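Local coordinates for protein N-acetylmuramoyl-L-alanine amidase (Mycolicibacterium smegmatis, PDB 7AGM) that hydrolyses, as a zinc-dependent amidase, the amide bond that joins N-acetylmuramic acid to the L-alanine of the stem peptide in peptidoglycan, at residues 13-18 against 74-79; 101-106 against 172-177. All coordinates share one frame; numbering follows the deposited sequence.

Contact 1 of 2, residues 13-18 against 74-79; sequences LDPGHN and TAMSRG. With ZN (zinc ion), chain C.
Arg78 reaches back along the end of strand 10-15 and the start of the loop after it, and grips a carbonyl of each. Its CG sits between the backbone N and the carbonyl carbon (chi1 60°), and from there the chain runs extended to NE, sliding past the Pro15 ring in the opposite direction. The N-H of NE meets Pro15 O at 3.0 Å, almost straight and within the guanidinium plane, although it comes in from above the plane of that carbonyl. Arg78 NH2 bonds Gly16 O, also at 3.0 Å, more bent and tilted from the guanidinium. His17 O rests over one face of the group, close to NE but badly angled for a hydrogen bond. NH2 also bonds His53 O, and NH1 has Asn80 O and a salt bridge to Asp81; together these should fix the rotation of the buried guanidinium.

Ser77 OG gives its hydrogen to Asp14 OD1 at 2.7 Å, on the anti side of the carboxylate; that oxygen also takes a salt bridge from Arg91, which should favour a charged carboxylate. Met76 turns back at chi3 (56°), bringing CE to 3.6 Å from Pro15 CG, the two side chains crossing at about a right angle, while its CG packs on Leu13 CB. The backbones pair in parallel, Leu13 N to Ala75 O at 2.8 Å and Ser77 N to Leu13 O at 3.0 Å. Just past the carbonyls held by the arginine, His17 binds zinc through NE2 at 2.1 Å, with Glu52, His107 and waters completing the site, and Glu41 O holds its ND1.

Strand 73-76 is one of the two outermost strands of the sheet and 10-15 its inner neighbour; helix 52-69 packs against Pro15, Met76 and Arg78, and helix 88-98 against Ala75 and Ser77.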
loop_
_atom_site.group_PDB
_atom_site.type_symbol
_atom_site.label_atom_id
_atom_site.label_comp_id
_atom_site.label_asym_id
_atom_site.label_seq_id
_atom_site.Cartn_x
_atom_site.Cartn_y
_atom_site.Cartn_z
ATOM N N LEU A 13 8.610 -0.748 1.209
ATOM C CA LEU A 13 7.569 0.216 0.868
ATOM C C LEU A 13 7.368 0.236 -0.638
ATOM O O LEU A 13 8.337 0.346 -1.398
ATOM C CB LEU A 13 7.953 1.615 1.357
ATOM C CG LEU A 13 8.066 1.767 2.875
ATOM C CD1 LEU A 13 8.703 3.111 3.224
ATOM C CD2 LEU A 13 6.692 1.615 3.540
ATOM N N ASP A 14 6.110 0.149 -1.067
ATOM C CA ASP A 14 5.756 0.088 -2.485
ATOM C C ASP A 14 4.749 1.177 -2.830
ATOM O O ASP A 14 3.531 0.982 -2.707
ATOM C CB ASP A 14 5.213 -1.294 -2.850
ATOM C CG ASP A 14 4.625 -1.338 -4.246
ATOM O OD1 ASP A 14 5.197 -0.695 -5.152
ATOM O OD2 ASP A 14 3.592 -2.022 -4.433
ATOM N N PRO A 15 5.219 2.335 -3.292
ATOM C CA PRO A 15 4.282 3.352 -3.799
ATOM C C PRO A 15 3.716 2.903 -5.138
ATOM O O PRO A 15 4.451 2.728 -6.114
ATOM C CB PRO A 15 5.147 4.611 -3.929
ATOM C CG PRO A 15 6.561 4.115 -4.029
ATOM C CD PRO A 15 6.631 2.749 -3.380
ATOM N N GLY A 16 2.402 2.684 -5.163
ATOM C CA GLY A 16 1.781 2.060 -6.320
ATOM C C GLY A 16 1.995 2.854 -7.599
ATOM O O GLY A 16 2.049 4.091 -7.593
ATOM N N HIS A 17 2.140 2.113 -8.702
ATOM C CA HIS A 17 2.168 2.608 -10.077
ATOM C C HIS A 17 3.493 3.273 -10.421
ATOM O O HIS A 17 4.410 3.267 -9.598
ATOM C CB HIS A 17 0.938 3.471 -10.380
ATOM C CG HIS A 17 -0.337 2.807 -9.973
ATOM N ND1 HIS A 17 -0.946 1.836 -10.738
ATOM C CD2 HIS A 17 -1.086 2.930 -8.852
ATOM C CE1 HIS A 17 -2.030 1.405 -10.115
ATOM N NE2 HIS A 17 -2.132 2.045 -8.964
ATOM N N ASN A 18 3.613 3.808 -11.638
ATOM C CA ASN A 18 4.845 4.419 -12.120
ATOM C C ASN A 18 4.602 5.887 -12.433
ATOM O O ASN A 18 3.486 6.288 -12.773
ATOM C CB ASN A 18 5.327 3.803 -13.443
ATOM C CG ASN A 18 5.390 2.293 -13.420
ATOM O OD1 ASN A 18 5.768 1.678 -12.423
ATOM N ND2 ASN A 18 5.041 1.685 -14.548
ATOM N N THR A 74 14.479 0.595 5.699
ATOM C CA THR A 74 13.512 0.621 4.615
ATOM C C THR A 74 14.187 0.390 3.271
ATOM O O THR A 74 15.380 0.663 3.077
ATOM C CB THR A 74 12.708 1.942 4.560
ATOM O OG1 THR A 74 13.594 3.044 4.323
ATOM C CG2 THR A 74 11.937 2.181 5.859
ATOM N N ALA A 75 13.373 -0.093 2.333
ATOM C CA ALA A 75 13.686 -0.095 0.913
ATOM C C ALA A 75 12.402 0.209 0.164
ATOM O O ALA A 75 11.307 -0.034 0.678
ATOM C CB ALA A 75 14.261 -1.431 0.428
ATOM N N MET A 76 12.534 0.762 -1.039
ATOM C CA MET A 76 11.383 1.143 -1.846
ATOM C C MET A 76 11.374 0.417 -3.186
ATOM O O MET A 76 12.420 0.043 -3.726
ATOM C CB MET A 76 11.320 2.664 -2.047
ATOM C CG MET A 76 11.009 3.420 -0.764
ATOM S SD MET A 76 10.812 5.184 -1.033
ATOM C CE MET A 76 9.524 5.203 -2.273
ATOM N N SER A 77 10.173 0.222 -3.726
ATOM C CA SER A 77 10.025 -0.477 -4.995
ATOM C C SER A 77 10.408 0.376 -6.198
ATOM O O SER A 77 10.673 -0.178 -7.268
ATOM C CB SER A 77 8.582 -0.942 -5.162
ATOM O OG SER A 77 7.718 0.174 -5.217
ATOM N N ARG A 78 10.429 1.700 -6.058
ATOM C CA ARG A 78 10.831 2.574 -7.147
ATOM C C ARG A 78 11.520 3.788 -6.552
ATOM O O ARG A 78 11.352 4.105 -5.371
ATOM C CB ARG A 78 9.645 2.979 -8.033
ATOM C CG ARG A 78 8.528 3.718 -7.315
ATOM C CD ARG A 78 7.477 4.097 -8.344
ATOM N NE ARG A 78 6.170 4.510 -7.834
ATOM C CZ ARG A 78 5.653 5.732 -7.969
ATOM N NH1 ARG A 78 6.358 6.710 -8.539
ATOM N NH2 ARG A 78 4.424 5.979 -7.536
ATOM N N GLY A 79 12.290 4.474 -7.397
ATOM C CA GLY A 79 13.164 5.532 -6.937
ATOM C C GLY A 79 12.880 6.903 -7.513
ATOM O O GLY A 79 13.642 7.843 -7.265
HETATM ZN ZN ZN C . -3.429 1.750 -7.325
HETATM O O HOH W 1 -4.918 1.792 -8.867
HETATM O O HOH W 2 -3.996 -0.282 -8.043
HETATM O O HOH W 3 -5.343 1.741 -6.523
#

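Contact 2 of 2, residues 101-106 against 172-177; sequences HAIVSI and NLAQFP
Ile103 lays its CD1 methyl over the bend that leads into strand 178-185, touching Phe176 CB at 4.1 Å and Ala174 CB at 4.3 Å. CG1 stands beside the backbone N (chi1 -57°), and the nearly extended second torsion carries CD1 out toward the 172-177 segment. Of the Phe176 side chain CB makes the contact, beside the backbone O, which lies 4.0 Å from Ile103 CD1; its CG lies anti to the carbonyl carbon and the ring turns off to pack on Asn96, Arg99 and Pro100, near the end of helix 88-98. The Ile103 chain also passes close to the Pro177 carbonyl, with CB 3.5 Å from Pro177 O.

That same oxygen accepts the backbone N-H of Ile103 at 2.8 Å. The bond is bent, with an angle of 132° at the hydrogen, and a long CA-H...O approach from Ala102 reaches Pro177 O as well. Here two central parallel strands of the mixed sheet of the amidase domain, 102-109 and 178-185, start side by side, and Ile103 also makes a backbone bond with Val179. Pro177, the residue just before strand 178-185, thus already bonds to strand 102-109.

The pyrrolidine of Pro177 faces His101 O, with CG at 3.5 Å, and on helix 134-148 it touches Pro134 and Ser135. Ala102 and Val104 pack on Phe138 of that helix, whereas Ile103 is backed by Ala95 of helix 88-98. Farther back, Asn96 bonds Leu173 O and the Gln175 N-H, tying the bend that follows helix 169-173 to helix 88-98.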
loop_
_atom_site.group_PDB
_atom_site.type_symbol
_atom_site.label_atom_id
_atom_site.label_comp_id
_atom_site.label_asym_id
_atom_site.label_seq_id
_atom_site.Cartn_x
_atom_site.Cartn_y
_atom_site.Cartn_z
ATOM N N HIS A 101 10.333 -7.740 7.544
ATOM C CA HIS A 101 9.356 -7.963 8.601
ATOM C C HIS A 101 7.970 -7.445 8.242
ATOM O O HIS A 101 6.979 -7.912 8.813
ATOM C CB HIS A 101 9.847 -7.325 9.899
ATOM C CG HIS A 101 11.150 -7.880 10.360
ATOM N ND1 HIS A 101 12.357 -7.278 10.084
ATOM C CD2 HIS A 101 11.438 -9.027 11.018
ATOM C CE1 HIS A 101 13.334 -8.012 10.589
ATOM N NE2 HIS A 101 12.803 -9.077 11.162
ATOM N N ALA A 102 7.880 -6.475 7.335
ATOM C CA ALA A 102 6.592 -5.949 6.911
ATOM C C ALA A 102 6.739 -5.367 5.518
ATOM O O ALA A 102 7.777 -4.787 5.186
ATOM C CB ALA A 102 6.086 -4.853 7.860
ATOM N N ILE A 103 5.690 -5.526 4.716
ATOM C CA ILE A 103 5.589 -4.943 3.384
ATOM C C ILE A 103 4.316 -4.113 3.342
ATOM O O ILE A 103 3.247 -4.598 3.723
ATOM C CB ILE A 103 5.537 -6.040 2.308
ATOM C CG1 ILE A 103 6.775 -6.942 2.401
ATOM C CG2 ILE A 103 5.341 -5.429 0.928
ATOM C CD1 ILE A 103 6.593 -8.316 1.691
ATOM N N VAL A 104 4.418 -2.871 2.879
ATOM C CA VAL A 104 3.232 -2.032 2.701
ATOM C C VAL A 104 3.242 -1.456 1.295
ATOM O O VAL A 104 4.190 -0.758 0.915
ATOM C CB VAL A 104 3.124 -0.904 3.746
ATOM C CG1 VAL A 104 1.839 -0.101 3.525
ATOM C CG2 VAL A 104 3.174 -1.465 5.158
ATOM N N SER A 105 2.176 -1.718 0.538
ATOM C CA SER A 105 1.950 -1.078 -0.747
ATOM C C SER A 105 0.911 0.014 -0.542
ATOM O O SER A 105 -0.087 -0.198 0.150
ATOM C CB SER A 105 1.466 -2.107 -1.767
ATOM O OG SER A 105 1.216 -1.505 -3.021
ATOM N N ILE A 106 1.177 1.198 -1.084
ATOM C CA ILE A 106 0.351 2.377 -0.841
ATOM C C ILE A 106 -0.306 2.800 -2.147
ATOM O O ILE A 106 0.382 3.003 -3.160
ATOM C CB ILE A 106 1.169 3.513 -0.205
ATOM C CG1 ILE A 106 1.684 3.073 1.170
ATOM C CG2 ILE A 106 0.318 4.760 -0.076
ATOM C CD1 ILE A 106 2.529 4.124 1.885
ATOM N N ASN A 172 -0.649 -11.716 -3.462
ATOM C CA ASN A 172 -0.621 -13.164 -3.667
ATOM C C ASN A 172 0.801 -13.702 -3.603
ATOM O O ASN A 172 1.034 -14.816 -3.122
ATOM C CB ASN A 172 -1.201 -13.514 -5.034
ATOM C CG ASN A 172 -2.662 -13.174 -5.167
ATOM O OD1 ASN A 172 -3.381 -13.042 -4.178
ATOM N ND2 ASN A 172 -3.124 -13.070 -6.407
ATOM N N LEU A 173 1.759 -12.941 -4.115
ATOM C CA LEU A 173 3.112 -13.455 -4.274
ATOM C C LEU A 173 4.002 -13.202 -3.064
ATOM O O LEU A 173 5.108 -13.754 -3.005
ATOM C CB LEU A 173 3.753 -12.874 -5.542
ATOM C CG LEU A 173 3.123 -13.305 -6.873
ATOM C CD1 LEU A 173 3.550 -12.395 -8.022
ATOM C CD2 LEU A 173 3.472 -14.762 -7.174
ATOM N N ALA A 174 3.547 -12.398 -2.101
ATOM C CA ALA A 174 4.370 -12.103 -0.932
ATOM C C ALA A 174 4.535 -13.331 -0.052
ATOM O O ALA A 174 3.580 -14.077 0.193
ATOM C CB ALA A 174 3.740 -10.977 -0.110
ATOM N N GLN A 175 5.753 -13.512 0.456
ATOM C CA GLN A 175 6.093 -14.603 1.362
ATOM C C GLN A 175 6.423 -14.102 2.762
ATOM O O GLN A 175 6.887 -14.886 3.601
ATOM C CB GLN A 175 7.241 -15.431 0.775
ATOM C CG GLN A 175 6.925 -15.992 -0.614
ATOM C CD GLN A 175 8.103 -16.712 -1.234
ATOM O OE1 GLN A 175 9.115 -16.948 -0.576
ATOM N NE2 GLN A 175 7.980 -17.063 -2.508
ATOM N N PHE A 176 6.174 -12.822 3.029
ATOM C CA PHE A 176 6.425 -12.132 4.284
ATOM C C PHE A 176 5.223 -11.237 4.532
ATOM O O PHE A 176 4.423 -11.017 3.620
ATOM C CB PHE A 176 7.735 -11.331 4.167
ATOM C CG PHE A 176 8.897 -12.216 3.854
ATOM C CD1 PHE A 176 9.233 -12.517 2.541
ATOM C CD2 PHE A 176 9.580 -12.846 4.878
ATOM C CE1 PHE A 176 10.254 -13.410 2.262
ATOM C CE2 PHE A 176 10.606 -13.740 4.602
ATOM C CZ PHE A 176 10.944 -14.017 3.298
ATOM N N PRO A 177 5.035 -10.751 5.757
ATOM C CA PRO A 177 3.789 -10.038 6.078
ATOM C C PRO A 177 3.597 -8.834 5.164
ATOM O O PRO A 177 4.525 -8.048 4.948
ATOM C CB PRO A 177 3.991 -9.610 7.536
ATOM C CG PRO A 177 4.922 -10.636 8.079
ATOM C CD PRO A 177 5.868 -10.951 6.953
#

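Contact 1 closes before contact 2 opens along the chain; their centres lie about 12 Å apart, and both reach the same mixed sheet. Strands 10-15 and 102-109 are neighbours in it, and the two contacts meet there: Asp14 OD2 is 2.8 Å from Ser105 OG through the side chains, and Gly16 N is 2.9 Å from Ile106 O in the backbone, both probable hydrogen bonds. Across the sheet the order is 73-76, 10-15, 102-109, 178-185, with helix 88-98 touching both contacts. Of the zinc ligands, His17 comes just after strand 10-15 and His107 lies within strand 102-109; contact 1 includes the metal site, whereas contact 2 sits at the start of the strand, away from it.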